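Protein PES4 (Saccharomyces cerevisiae S288C, PDB 6EZ7) probably binds RNA, including poly(A), poly(U) and mRNA 3' untranslated regions, partly through its third RNA recognition motif, the domain in this structure. Local coordinates at residues I28-L33 against F45-N50. Residues are numbered along the deposited sequence; the frame is centred on the assembly and turned at random.
Sequences IKSIYL and FVTYKN
Ile28 meets two side chains of the neighbouring strand at once. Its CG1, set anti to the carbonyl carbon (chi1 -69°), comes obliquely to the Tyr48 ring, 3.7 Å from Tyr48 CE1, while the Ile28 and Val46 side chains cross at about a right angle, with Ile28 CG2 4.0 Å from Val46 CG1. Branched aliphatic residues suit this apolar side of the sheet, where helix 15-22 packs: Ile28 rests on Phe22, Ile31 and Val46 on Ile18. An alanine in place of Ile28 would probably open a gap between Val46 and the Tyr48 ring, leaving that ring less firmly held. Strands 28-33 and 42-48 form an antiparallel hairpin of the RRM sheet, interrupted by a classic beta bulge: Thr47 O accepts from Lys29 N (2.7 Å) and Ser30 N (3.1 Å). At the bulge the Lys29 chain lies side by side with Thr47, Lys29 CE 4.0 Å from Thr47 CG2. On the face of Ser30 and Thr47, a water donates to Phe45 O (2.7 Å) and bonds Ser30 OG; Thr47 OG1 bonds Ser3 OG. Farther along, Tyr32 and Phe45 touch through CB atoms 4.2 Å apart, their rings meeting Trp43 and Phe5, respectively; Trp43 and Phe45 fit the RNP1 strand, whose aromatics usually stack on RNA bases.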
ATOM      1  N   ILE A  28      10.020   2.419  -5.164  1.00 35.44           N
ATOM      2  CA  ILE A  28       9.440   1.210  -4.598  1.00 32.46           C
ATOM      3  C   ILE A  28      10.351   0.006  -4.819  1.00 31.84           C
ATOM      4  O   ILE A  28      10.775  -0.268  -5.943  1.00 31.65           O
ATOM      5  CB  ILE A  28       8.056   0.924  -5.199  1.00 27.24           C
ATOM      6  CG1 ILE A  28       7.051   1.973  -4.719  1.00 24.93           C
ATOM      7  CG2 ILE A  28       7.588  -0.466  -4.807  1.00 33.23           C
ATOM      8  CD1 ILE A  28       5.702   1.895  -5.407  1.00 25.41           C
ATOM      9  N   LYS A  29      10.648  -0.709  -3.739  1.00 30.20           N
ATOM     10  CA  LYS A  29      11.504  -1.886  -3.812  1.00 30.87           C
ATOM     11  C   LYS A  29      10.738  -3.094  -4.344  1.00 35.95           C
ATOM     12  O   LYS A  29      11.207  -3.787  -5.249  1.00 37.62           O
ATOM     13  CB  LYS A  29      12.095  -2.200  -2.434  1.00 26.22           C
ATOM     14  CG  LYS A  29      13.272  -3.158  -2.466  1.00 42.35           C
ATOM     15  CD  LYS A  29      13.872  -3.345  -1.081  1.00 49.72           C
ATOM     16  CE  LYS A  29      13.499  -4.698  -0.495  1.00 59.88           C
ATOM     17  NZ  LYS A  29      14.493  -5.156   0.518  1.00 62.62           N
ATOM     18  N   SER A  30       9.559  -3.342  -3.784  1.00 31.88           N
ATOM     19  CA  SER A  30       8.749  -4.480  -4.200  1.00 28.65           C
ATOM     20  C   SER A  30       7.269  -4.243  -3.932  1.00 30.04           C
ATOM     21  O   SER A  30       6.900  -3.470  -3.047  1.00 26.71           O
ATOM     22  CB  SER A  30       9.211  -5.756  -3.491  1.00 37.91           C
ATOM     23  OG  SER A  30       9.089  -5.636  -2.085  1.00 45.18           O
ATOM     24  N   ILE A  31       6.432  -4.914  -4.717  1.00 22.00           N
ATOM     25  CA  ILE A  31       4.982  -4.833  -4.589  1.00 23.94           C
ATOM     26  C   ILE A  31       4.349  -6.208  -4.646  1.00 28.92           C
ATOM     27  O   ILE A  31       4.692  -7.024  -5.502  1.00 31.81           O
ATOM     28  CB  ILE A  31       4.339  -3.986  -5.712  1.00 24.66           C
ATOM     29  CG1 ILE A  31       4.905  -2.575  -5.739  1.00 33.46           C
ATOM     30  CG2 ILE A  31       2.823  -3.932  -5.554  1.00 23.63           C
ATOM     31  CD1 ILE A  31       4.183  -1.678  -6.710  1.00 36.99           C
ATOM     32  N   TYR A  32       3.422  -6.469  -3.736  1.00 22.87           N
ATOM     33  CA  TYR A  32       2.517  -7.588  -3.911  1.00 23.19           C
ATOM     34  C   TYR A  32       1.103  -7.048  -4.050  1.00 23.72           C
ATOM     35  O   TYR A  32       0.664  -6.243  -3.239  1.00 21.67           O
ATOM     36  CB  TYR A  32       2.593  -8.575  -2.745  1.00 23.83           C
ATOM     37  CG  TYR A  32       1.534  -9.648  -2.852  1.00 23.84           C
ATOM     38  CD1 TYR A  32       1.661 -10.679  -3.773  1.00 25.72           C
ATOM     39  CD2 TYR A  32       0.394  -9.614  -2.061  1.00 29.23           C
ATOM     40  CE1 TYR A  32       0.696 -11.652  -3.894  1.00 26.53           C
ATOM     41  CE2 TYR A  32      -0.582 -10.589  -2.177  1.00 33.27           C
ATOM     42  CZ  TYR A  32      -0.423 -11.605  -3.097  1.00 30.55           C
ATOM     43  OH  TYR A  32      -1.384 -12.584  -3.226  1.00 35.93           O
ATOM     44  N   LEU A  33       0.393  -7.478  -5.086  1.00 16.05           N
ATOM     45  CA  LEU A  33      -1.016  -7.137  -5.215  1.00 13.29           C
ATOM     46  C   LEU A  33      -1.832  -8.424  -5.229  1.00 17.88           C
ATOM     47  O   LEU A  33      -1.644  -9.281  -6.098  1.00 20.51           O
ATOM     48  CB  LEU A  33      -1.265  -6.313  -6.475  1.00 14.51           C
ATOM     49  CG  LEU A  33      -2.715  -5.904  -6.734  1.00 16.49           C
ATOM     50  CD1 LEU A  33      -3.249  -5.003  -5.628  1.00 15.51           C
ATOM     51  CD2 LEU A  33      -2.830  -5.237  -8.094  1.00 16.35           C
ATOM     52  N   PHE A  45       0.769  -5.025  -0.670  1.00 19.94           N
ATOM     53  CA  PHE A  45       1.881  -4.955   0.260  1.00 19.69           C
ATOM     54  C   PHE A  45       3.040  -4.307  -0.474  1.00 26.85           C
ATOM     55  O   PHE A  45       3.573  -4.876  -1.427  1.00 26.99           O
ATOM     56  CB  PHE A  45       2.233  -6.354   0.771  1.00 18.62           C
ATOM     57  CG  PHE A  45       3.390  -6.390   1.728  1.00 31.38           C
ATOM     58  CD1 PHE A  45       3.297  -5.801   2.976  1.00 33.46           C
ATOM     59  CD2 PHE A  45       4.561  -7.047   1.389  1.00 40.28           C
ATOM     60  CE1 PHE A  45       4.361  -5.850   3.861  1.00 34.88           C
ATOM     61  CE2 PHE A  45       5.626  -7.098   2.268  1.00 40.80           C
ATOM     62  CZ  PHE A  45       5.524  -6.498   3.506  1.00 35.48           C
ATOM     63  N   VAL A  46       3.402  -3.103  -0.051  1.00 19.30           N
ATOM     64  CA  VAL A  46       4.413  -2.318  -0.749  1.00 18.32           C
ATOM     65  C   VAL A  46       5.623  -2.072   0.128  1.00 23.76           C
ATOM     66  O   VAL A  46       5.498  -1.619   1.268  1.00 21.03           O
ATOM     67  CB  VAL A  46       3.850  -0.968  -1.219  1.00 19.52           C
ATOM     68  CG1 VAL A  46       4.945  -0.124  -1.864  1.00 23.35           C
ATOM     69  CG2 VAL A  46       2.714  -1.194  -2.191  1.00 19.80           C
ATOM     70  N   THR A  47       6.796  -2.372  -0.415  1.00 24.00           N
ATOM     71  CA  THR A  47       8.042  -2.138   0.295  1.00 23.46           C
ATOM     72  C   THR A  47       8.862  -1.060  -0.406  1.00 20.12           C
ATOM     73  O   THR A  47       9.151  -1.156  -1.597  1.00 21.91           O
ATOM     74  CB  THR A  47       8.869  -3.423   0.411  1.00 28.25           C
ATOM     75  OG1 THR A  47       8.121  -4.399   1.147  1.00 27.88           O
ATOM     76  CG2 THR A  47      10.171  -3.148   1.143  1.00 36.65           C
ATOM     77  N   TYR A  48       9.227  -0.030   0.346  1.00 21.16           N
ATOM     78  CA  TYR A  48      10.021   1.066  -0.186  1.00 19.82           C
ATOM     79  C   TYR A  48      11.513   0.821  -0.001  1.00 22.14           C
ATOM     80  O   TYR A  48      11.926   0.156   0.948  1.00 27.97           O
ATOM     81  CB  TYR A  48       9.617   2.382   0.481  1.00 25.50           C
ATOM     82  CG  TYR A  48       8.297   2.905  -0.032  1.00 23.15           C
ATOM     83  CD1 TYR A  48       8.243   3.679  -1.182  1.00 22.16           C
ATOM     84  CD2 TYR A  48       7.107   2.608   0.617  1.00 22.02           C
ATOM     85  CE1 TYR A  48       7.040   4.151  -1.668  1.00 19.95           C
ATOM     86  CE2 TYR A  48       5.895   3.080   0.140  1.00 17.62           C
ATOM     87  CZ  TYR A  48       5.870   3.853  -1.001  1.00 20.03           C
ATOM     88  OH  TYR A  48       4.672   4.326  -1.483  1.00 20.13           O
ATOM     89  N   LYS A  49      12.316   1.356  -0.914  1.00 29.73           N
ATOM     90  CA  LYS A  49      13.764   1.281  -0.773  1.00 36.94           C
ATOM     91  C   LYS A  49      14.203   2.102   0.432  1.00 38.14           C
ATOM     92  O   LYS A  49      15.008   1.649   1.246  1.00 39.71           O
ATOM     93  CB  LYS A  49      14.464   1.770  -2.043  1.00 39.83           C
ATOM     94  CG  LYS A  49      14.153   0.928  -3.275  1.00 55.16           C
ATOM     95  CD  LYS A  49      15.104   1.234  -4.423  1.00 62.58           C
ATOM     96  CE  LYS A  49      14.857   0.307  -5.604  1.00 66.45           C
ATOM     97  NZ  LYS A  49      15.629   0.720  -6.808  1.00 66.60           N
ATOM     98  N   ASN A  50      13.654   3.308   0.545  1.00 28.14           N
ATOM     99  CA  ASN A  50      13.979   4.202   1.648  1.00 31.45           C
ATOM    100  C   ASN A  50      12.879   4.198   2.701  1.00 32.21           C
ATOM    101  O   ASN A  50      11.715   4.455   2.396  1.00 31.94           O
ATOM    102  CB  ASN A  50      14.212   5.622   1.129  1.00 36.42           C
ATOM    103  CG  ASN A  50      15.321   5.687   0.098  1.00 49.65           C
ATOM    104  OD1 ASN A  50      16.422   5.181   0.322  1.00 55.67           O
ATOM    105  ND2 ASN A  50      15.033   6.302  -1.044  1.00 55.41           N
TER
HETATM  106  O   HOH W   1       6.150  -5.784  -1.138  1.00 40.06           O